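Local structure of tRNA (guanine(6)-N2)-methyltransferase (Thermus thermophilus, 3TMA) at residues V207-T212 against T216-A221; L243-A248 against I256-A261; L191-L196 against A222-P227. The protein catalyses the S-adenosyl-L-methionine-dependent N2-methylation of guanosine 6 in tRNA(Phe), using a Rossmann-fold catalytic domain joined to an N-terminal THUMP domain. One frame throughout, in Å; residues are numbered along the deposited sequence. Where two conformers were deposited one is given.

Contact 1 (V207-T212 against T216-A221); sequences VLDPFT and TIALEA
The Asp209 carboxylate has Ile217 over one of its faces: CG2 of Ile217 lies over Asp209 CG at 3.9 Å, and Ile217 CB is 3.4 Å from Asp209 OD2. Near the carboxylate plane, beside OD2, sits a water. Well out of the plane on the other side is the Thr212 hydroxyl, which donates to OD2; that bond refines unusually short, so its exact length is doubtful. Ala218 N reaches the same oxygen from the Ile217 side, tilted out of the plane, in a weak bond of 3.1 Å with a bent N-H angle of 127°. This is the first beta-alpha step of the Rossmann-fold methyltransferase domain: strand 207-209 ends, the glycine-rich loop turns, and helix 216-225 runs back roughly antiparallel. Ser214, Gly215 and Thr216 in this turn probably bind S-adenosyl-L-methionine, as in related enzymes.

With CG anti to the backbone N (chi1 173°), Asp209 holds OD2 out at the start of the helix. The water donates to OD2 over 3.2 Å and accepts from Ile217 N at 3.0 Å. OD2 thus serves the first-turn amide of Ala218 directly and weakly, that of Ile217 through the water, and the Thr212 hydroxyl of the turn. Beyond these polar atoms the strand and helix pack through small apolar groups, Val207 CG1 standing 4.3 Å from Ala221 CB.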
loop_
_atom_site.group_PDB
_atom_site.type_symbol
_atom_site.label_atom_id
_atom_site.label_comp_id
_atom_site.label_asym_id
_atom_site.label_seq_id
_atom_site.Cartn_x
_atom_site.Cartn_y
_atom_site.Cartn_z
ATOM N N VAL A 207 18.858 10.073 1.466
ATOM C CA VAL A 207 17.697 9.574 2.231
ATOM C C VAL A 207 18.225 8.665 3.323
ATOM O O VAL A 207 19.162 7.875 3.046
ATOM C CB VAL A 207 16.773 8.717 1.323
ATOM C CG1 VAL A 207 15.659 8.008 2.176
ATOM C CG2 VAL A 207 16.146 9.595 0.262
ATOM N N LEU A 208 17.680 8.779 4.545
ATOM C CA LEU A 208 18.075 7.862 5.631
ATOM C C LEU A 208 16.863 7.062 6.115
ATOM O O LEU A 208 15.799 7.638 6.377
ATOM C CB LEU A 208 18.688 8.621 6.817
ATOM C CG LEU A 208 18.812 7.876 8.168
ATOM C CD1 LEU A 208 19.894 6.752 8.079
ATOM C CD2 LEU A 208 19.140 8.911 9.297
ATOM N N ASP A 209 17.052 5.747 6.265
ATOM C CA ASP A 209 16.059 4.844 6.933
ATOM C C ASP A 209 16.620 4.411 8.321
ATOM O O ASP A 209 17.441 3.493 8.412
ATOM C CB ASP A 209 15.857 3.648 6.006
ATOM C CG ASP A 209 14.996 2.541 6.622
ATOM O OD1 ASP A 209 14.431 2.748 7.742
ATOM O OD2 ASP A 209 14.900 1.455 5.961
ATOM N N PRO A 210 16.236 5.112 9.407
ATOM C CA PRO A 210 16.978 4.917 10.660
ATOM C C PRO A 210 16.558 3.696 11.487
ATOM O O PRO A 210 17.278 3.325 12.430
ATOM C CB PRO A 210 16.726 6.229 11.419
ATOM C CG PRO A 210 15.298 6.652 10.984
ATOM C CD PRO A 210 15.217 6.182 9.513
ATOM N N PHE A 211 15.416 3.066 11.146
ATOM C CA PHE A 211 15.017 1.803 11.805
ATOM C C PHE A 211 14.769 0.784 10.711
ATOM O O PHE A 211 13.615 0.477 10.382
ATOM C CB PHE A 211 13.711 1.972 12.628
ATOM C CG PHE A 211 13.787 3.051 13.680
ATOM C CD1 PHE A 211 14.283 2.763 14.938
ATOM C CD2 PHE A 211 13.343 4.355 13.412
ATOM C CE1 PHE A 211 14.376 3.766 15.945
ATOM C CE2 PHE A 211 13.455 5.385 14.397
ATOM C CZ PHE A 211 13.945 5.059 15.678
ATOM N N THR A 212 15.815 0.250 10.109
ATOM C CA THR A 212 15.579 -0.307 8.770
ATOM C C THR A 212 14.997 -1.722 8.850
ATOM O O THR A 212 14.290 -2.146 7.932
ATOM C CB THR A 212 16.827 -0.213 7.845
ATOM O OG1 THR A 212 16.422 -0.448 6.483
ATOM C CG2 THR A 212 17.867 -1.280 8.214
ATOM N N THR A 216 12.940 -2.906 4.215
ATOM C CA THR A 216 11.834 -2.523 3.306
ATOM C C THR A 216 11.800 -1.070 2.852
ATOM O O THR A 216 11.683 -0.794 1.631
ATOM C CB THR A 216 10.464 -2.884 3.883
ATOM O OG1 THR A 216 10.423 -4.296 4.146
ATOM C CG2 THR A 216 9.347 -2.517 2.879
ATOM N N ILE A 217 11.967 -0.137 3.797
ATOM C CA ILE A 217 11.939 1.286 3.440
ATOM C C ILE A 217 13.143 1.692 2.561
ATOM O O ILE A 217 12.963 2.382 1.541
ATOM C CB ILE A 217 11.879 2.180 4.678
ATOM C CG1 ILE A 217 10.492 2.090 5.314
ATOM C CG2 ILE A 217 12.114 3.627 4.303
ATOM C CD1 ILE A 217 10.474 2.641 6.778
ATOM N N ALA A 218 14.342 1.208 2.916
ATOM C CA ALA A 218 15.539 1.477 2.103
ATOM C C ALA A 218 15.422 0.940 0.670
ATOM O O ALA A 218 15.842 1.613 -0.282
ATOM C CB ALA A 218 16.840 0.904 2.784
ATOM N N LEU A 219 14.878 -0.273 0.518
ATOM C CA LEU A 219 14.791 -0.891 -0.790
ATOM C C LEU A 219 13.760 -0.131 -1.604
ATOM O O LEU A 219 13.963 0.065 -2.802
ATOM C CB LEU A 219 14.358 -2.386 -0.654
ATOM C CG LEU A 219 15.335 -3.277 0.152
ATOM C CD1 LEU A 219 14.681 -4.621 0.563
ATOM C CD2 LEU A 219 16.593 -3.544 -0.664
ATOM N N GLU A 220 12.597 0.197 -0.998
ATOM C CA GLU A 220 11.583 0.990 -1.710
ATOM C C GLU A 220 12.137 2.335 -2.208
ATOM O O GLU A 220 11.917 2.749 -3.392
ATOM C CB GLU A 220 10.322 1.186 -0.867
ATOM C CG GLU A 220 9.161 1.882 -1.642
ATOM C CD GLU A 220 8.505 0.993 -2.758
ATOM O OE1 GLU A 220 8.770 -0.225 -2.842
ATOM O OE2 GLU A 220 7.731 1.534 -3.564
ATOM N N ALA A 221 12.868 3.012 -1.326
ATOM C CA ALA A 221 13.493 4.278 -1.673
ATOM C C ALA A 221 14.512 4.104 -2.839
ATOM O O ALA A 221 14.521 4.883 -3.801
ATOM C CB ALA A 221 14.216 4.848 -0.434
HETATM O O HOH W 1 12.658 -0.705 6.635
#

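Contact 2 (L243-A248 against I256-A261); sequences LAREAA and IRFLRA
Phe258 is wedged against the helix with its ring face under Ala244. Its CG lies anti to its own carbonyl carbon, beside the backbone N, which turns the ring toward the helix. The Ala244 methyl makes a CH-pi contact, its CB 3.9 Å from the ring centroid of Phe258 and displaced toward the rim, where it comes to 3.5 Å from Phe258 CE1. Arg245 N lies over that same face, farther above it. Ala248 approaches differently: its CB meets the ring at the edge, 3.9 Å from Phe258 CE2. Ile256 CG2, two residues earlier in the chain, lies over the opposite face toward its rim, leaving the ring sandwiched between its own chain and the helix.

Arg245 takes another course. Its CG stands anti to the carbonyl carbon (chi1 -73°) and the chain then runs extended to NE, passing alongside Phe258 in the opposite direction. CG of Arg245 brushes Phe258 CD2 at 3.8 Å on the way, and the guanidinium ends up almost perpendicular to the ring, at 88°.

The two segments are the helix and following strand of a beta-alpha-beta unit in the Rossmann-fold domain: strand 231-235, helix 238-250, then strand 257-260, which forms one edge of the catalytic sheet and runs nearly antiparallel to the helix.

On this outermost strand the guanidinium is bonded to the backbone. Arg245 NH2 donates to Phe258 O over 3.0 Å, with a fairly straight N-H angle of 163°. The oxygen lies close to the guanidinium plane, but the donor stands well above the carbonyl plane. A water placed at the guanidinium edge adds a second tie, accepting from Phe258 N at 3.1 Å and, weakly, from Arg245 NE. Glu238 forms a long, weak ion pair with Arg245 NH1.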
loop_
_atom_site.group_PDB
_atom_site.type_symbol
_atom_site.label_atom_id
_atom_site.label_comp_id
_atom_site.label_asym_id
_atom_site.label_seq_id
_atom_site.Cartn_x
_atom_site.Cartn_y
_atom_site.Cartn_z
ATOM N N LEU A 243 19.911 -9.963 6.070
ATOM C CA LEU A 243 18.774 -10.160 5.183
ATOM C C LEU A 243 18.596 -8.962 4.266
ATOM O O LEU A 243 18.382 -9.134 3.080
ATOM C CB LEU A 243 17.467 -10.383 5.971
ATOM C CG LEU A 243 17.184 -11.742 6.646
ATOM C CD1 LEU A 243 15.662 -11.918 6.910
ATOM C CD2 LEU A 243 17.718 -12.938 5.866
ATOM N N ALA A 244 18.669 -7.757 4.820
ATOM C CA ALA A 244 18.496 -6.554 4.021
ATOM C C ALA A 244 19.519 -6.489 2.886
ATOM O O ALA A 244 19.183 -6.113 1.752
ATOM C CB ALA A 244 18.597 -5.306 4.911
ATOM N N ARG A 245 20.783 -6.763 3.211
ATOM C CA ARG A 245 21.848 -6.798 2.178
ATOM C C ARG A 245 21.587 -7.821 1.085
ATOM O O ARG A 245 21.826 -7.550 -0.125
ATOM C CB ARG A 245 23.235 -7.034 2.814
ATOM C CG ARG A 245 23.765 -5.791 3.556
ATOM C CD ARG A 245 25.199 -5.978 4.147
ATOM N NE ARG A 245 25.500 -4.932 5.139
ATOM C CZ ARG A 245 25.534 -5.119 6.470
ATOM N NH1 ARG A 245 25.375 -6.334 6.998
ATOM N NH2 ARG A 245 25.735 -4.083 7.290
ATOM N N GLU A 246 21.141 -9.015 1.498
ATOM C CA GLU A 246 20.739 -10.053 0.552
ATOM C C GLU A 246 19.620 -9.608 -0.393
ATOM O O GLU A 246 19.660 -9.856 -1.636
ATOM C CB GLU A 246 20.324 -11.325 1.313
ATOM C CG GLU A 246 21.515 -12.223 1.640
ATOM C CD GLU A 246 21.133 -13.449 2.490
ATOM O OE1 GLU A 246 19.925 -13.756 2.634
ATOM O OE2 GLU A 246 22.057 -14.093 3.028
ATOM N N ALA A 247 18.608 -8.981 0.188
ATOM C CA ALA A 247 17.502 -8.456 -0.601
ATOM C C ALA A 247 17.938 -7.359 -1.560
ATOM O O ALA A 247 17.440 -7.298 -2.716
ATOM C CB ALA A 247 16.367 -7.934 0.326
ATOM N N ALA A 248 18.808 -6.450 -1.093
ATOM C CA ALA A 248 19.314 -5.378 -1.957
ATOM C C ALA A 248 20.020 -5.982 -3.173
ATOM O O ALA A 248 19.787 -5.552 -4.301
ATOM C CB ALA A 248 20.278 -4.467 -1.205
ATOM N N ILE A 256 22.881 0.773 -1.554
ATOM C CA ILE A 256 22.391 1.181 -0.213
ATOM C C ILE A 256 23.502 0.918 0.824
ATOM O O ILE A 256 24.096 -0.164 0.824
ATOM C CB ILE A 256 21.167 0.372 0.196
ATOM C CG1 ILE A 256 19.989 0.692 -0.753
ATOM C CG2 ILE A 256 20.786 0.693 1.657
ATOM C CD1 ILE A 256 18.895 -0.432 -0.729
ATOM N N ARG A 257 23.752 1.885 1.717
ATOM C CA ARG A 257 24.754 1.710 2.763
ATOM C C ARG A 257 24.020 1.262 3.993
ATOM O O ARG A 257 23.396 2.103 4.683
ATOM C CB ARG A 257 25.468 3.036 3.031
ATOM C CG ARG A 257 26.508 3.010 4.206
ATOM C CD ARG A 257 27.432 4.278 4.182
ATOM N NE ARG A 257 28.214 4.452 5.415
ATOM C CZ ARG A 257 29.375 3.826 5.635
ATOM N NH1 ARG A 257 29.857 2.970 4.734
ATOM N NH2 ARG A 257 30.037 4.017 6.767
ATOM N N PHE A 258 24.050 -0.046 4.263
ATOM C CA PHE A 258 23.452 -0.595 5.495
ATOM C C PHE A 258 24.514 -0.622 6.602
ATOM O O PHE A 258 25.594 -1.176 6.423
ATOM C CB PHE A 258 22.939 -2.033 5.317
ATOM C CG PHE A 258 21.722 -2.155 4.403
ATOM C CD1 PHE A 258 20.451 -1.900 4.885
ATOM C CD2 PHE A 258 21.874 -2.553 3.083
ATOM C CE1 PHE A 258 19.313 -2.024 4.063
ATOM C CE2 PHE A 258 20.756 -2.665 2.230
ATOM C CZ PHE A 258 19.482 -2.391 2.711
ATOM N N LEU A 259 24.150 -0.155 7.782
ATOM C CA LEU A 259 25.130 0.001 8.849
ATOM C C LEU A 259 24.505 -0.396 10.178
ATOM O O LEU A 259 23.326 -0.122 10.427
ATOM C CB LEU A 259 25.537 1.475 8.879
ATOM C CG LEU A 259 26.939 2.006 9.116
ATOM C CD1 LEU A 259 28.045 1.344 8.216
ATOM C CD2 LEU A 259 26.894 3.538 8.959
ATOM N N ARG A 260 25.272 -1.072 11.033
ATOM C CA ARG A 260 24.821 -1.319 12.388
ATOM C C ARG A 260 24.869 0.018 13.127
ATOM O O ARG A 260 25.912 0.655 13.180
ATOM C CB ARG A 260 25.707 -2.365 13.081
ATOM C CG ARG A 260 25.269 -2.635 14.534
ATOM C CD ARG A 260 26.394 -3.307 15.373
ATOM N NE ARG A 260 26.326 -2.936 16.797
ATOM C CZ ARG A 260 25.541 -3.529 17.701
ATOM N NH1 ARG A 260 25.552 -3.115 18.961
ATOM N NH2 ARG A 260 24.739 -4.528 17.352
ATOM N N ALA A 261 23.735 0.460 13.661
ATOM C CA ALA A 261 23.599 1.852 14.094
ATOM C C ALA A 261 22.488 1.977 15.134
ATOM O O ALA A 261 21.388 1.425 14.960
ATOM C CB ALA A 261 23.290 2.728 12.918
HETATM O O HOH W 2 25.929 -2.264 3.208
#

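Contact 3 (L191-L196 against A222-P227); sequences LAQALL and ASTLGP
Thr224 OG1 is held from two directions: it accepts from Gln193 NE2 over 3.0 Å, and it is also hydrogen-bonded to the backbone oxygen of Glu220, one turn back in its own helix. The Gln193 bond is moderately straight, with an N-H angle of 153°, and the hydroxyl oxygen lies in the amide plane. Leaving its backbone with CG opposite N (chi1 175°) and then bending at chi2, the glutamine crosses Thr224 obliquely. The main partner of its NE2 is Glu220 OE2, the Thr224 hydroxyl being the second, and Gln193 OE1 is taken by Arg197 NE.

Here helix 189-198, which leads into the first strand of the Rossmann-fold domain, packs on the last turn of helix 216-225, the helix that follows that strand. Beside the polar link the contact turns apolar. In the conformer described, one of two modelled for Leu196, this leucine and Thr224 reach toward each other tip to tip, Leu196 CD2 coming to 3.7 Å from Thr224 CB. The other branch slides past Leu225 in the opposite direction, leaving Leu196 CD1 4.2 Å from Leu225 CD1.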
loop_
_atom_site.group_PDB
_atom_site.type_symbol
_atom_site.label_atom_id
_atom_site.label_comp_id
_atom_site.label_asym_id
_atom_site.label_seq_id
_atom_site.Cartn_x
_atom_site.Cartn_y
_atom_site.Cartn_z
ATOM N N LEU A 191 3.215 1.204 2.129
ATOM C CA LEU A 191 3.412 2.182 3.179
ATOM C C LEU A 191 4.763 2.884 3.104
ATOM O O LEU A 191 4.843 4.120 3.262
ATOM C CB LEU A 191 3.263 1.530 4.545
ATOM C CG LEU A 191 1.960 2.008 5.175
ATOM C CD1 LEU A 191 1.704 1.235 6.466
ATOM C CD2 LEU A 191 2.106 3.518 5.422
ATOM N N ALA A 192 5.808 2.133 2.788
ATOM C CA ALA A 192 7.118 2.730 2.537
ATOM C C ALA A 192 7.108 3.752 1.383
ATOM O O ALA A 192 7.694 4.845 1.489
ATOM C CB ALA A 192 8.152 1.610 2.257
ATOM N N GLN A 193 6.482 3.391 0.271
ATOM C CA GLN A 193 6.330 4.323 -0.901
ATOM C C GLN A 193 5.541 5.591 -0.505
ATOM O O GLN A 193 5.875 6.725 -0.913
ATOM C CB GLN A 193 5.594 3.593 -2.053
ATOM C CG GLN A 193 5.250 4.480 -3.284
ATOM C CD GLN A 193 6.494 4.905 -4.053
ATOM O OE1 GLN A 193 6.508 5.976 -4.638
ATOM N NE2 GLN A 193 7.550 4.084 -4.022
ATOM N N ALA A 194 4.506 5.407 0.334
ATOM C CA ALA A 194 3.745 6.563 0.841
ATOM C C ALA A 194 4.605 7.498 1.708
ATOM O O ALA A 194 4.501 8.733 1.578
ATOM C CB ALA A 194 2.518 6.079 1.652
ATOM N N LEU A 195 5.459 6.944 2.586
ATOM C CA LEU A 195 6.361 7.830 3.366
ATOM C C LEU A 195 7.272 8.646 2.440
ATOM O O LEU A 195 7.530 9.851 2.671
ATOM C CB LEU A 195 7.250 7.028 4.347
ATOM C CG LEU A 195 6.495 6.315 5.471
ATOM C CD1 LEU A 195 7.473 5.478 6.337
ATOM C CD2 LEU A 195 5.746 7.365 6.330
ATOM N N LEU A 196 7.825 7.962 1.443
ATOM C CA LEU A 196 8.652 8.583 0.412
ATOM C C LEU A 196 7.957 9.798 -0.238
ATOM O O LEU A 196 8.519 10.885 -0.338
ATOM C CB LEU A 196 8.918 7.524 -0.642
ATOM C CG LEU A 196 10.117 7.561 -1.552
ATOM C CD1 LEU A 196 11.417 7.728 -0.768
ATOM C CD2 LEU A 196 10.101 6.254 -2.324
ATOM N N ALA A 222 15.420 3.135 -2.706
ATOM C CA ALA A 222 16.462 2.913 -3.746
ATOM C C ALA A 222 15.834 2.556 -5.080
ATOM O O ALA A 222 16.198 3.124 -6.119
ATOM C CB ALA A 222 17.457 1.823 -3.325
ATOM N N SER A 223 14.820 1.691 -5.041
ATOM C CA SER A 223 14.166 1.220 -6.254
ATOM C C SER A 223 13.435 2.376 -6.946
ATOM O O SER A 223 13.397 2.447 -8.163
ATOM C CB SER A 223 13.195 0.085 -5.907
ATOM O OG SER A 223 12.280 -0.170 -6.961
ATOM N N THR A 224 12.877 3.295 -6.157
ATOM C CA THR A 224 12.116 4.437 -6.698
ATOM C C THR A 224 13.006 5.601 -7.166
ATOM O O THR A 224 12.748 6.201 -8.204
ATOM C CB THR A 224 11.162 5.012 -5.615
ATOM O OG1 THR A 224 10.276 3.968 -5.185
ATOM C CG2 THR A 224 10.343 6.199 -6.202
ATOM N N LEU A 225 14.008 5.952 -6.372
ATOM C CA LEU A 225 14.822 7.156 -6.627
ATOM C C LEU A 225 16.004 6.890 -7.581
ATOM O O LEU A 225 16.522 7.826 -8.245
ATOM C CB LEU A 225 15.361 7.701 -5.290
ATOM C CG LEU A 225 14.281 8.128 -4.296
ATOM C CD1 LEU A 225 14.910 8.533 -2.919
ATOM C CD2 LEU A 225 13.504 9.314 -4.929
ATOM N N GLY A 226 16.432 5.626 -7.640
ATOM C CA GLY A 226 17.575 5.212 -8.508
ATOM C C GLY A 226 18.922 5.654 -7.929
ATOM O O GLY A 226 18.960 6.292 -6.876
ATOM N N PRO A 227 20.046 5.326 -8.620
ATOM C CA PRO A 227 21.364 5.385 -7.983
ATOM C C PRO A 227 21.918 6.804 -7.736
ATOM O O PRO A 227 22.938 6.926 -7.065
ATOM C CB PRO A 227 22.293 4.631 -8.964
ATOM C CG PRO A 227 21.549 4.541 -10.268
ATOM C CD PRO A 227 20.059 4.577 -9.895
#

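Going from the N terminus, helix 189-198 comes first and waits for its partner until the end of helix 216-225, where contact 3 closes. Inside that loop lies contact 1, which ties strand 207-209 to the start of the same helix across a short turn. Contact 2 follows in series, fastening helix 238-250 to edge strand 257-260. Helix 216-225 joins the three: Val207 CG2 of contact 1 packs 3.6 Å from Leu225 CD1 of contact 3, while Leu219 packs on Ala247, Ala248 and Ile256 of contact 2. Ile256 also meets Ala222. Together they tie three helices to one another and to two strands of the methyltransferase sheet.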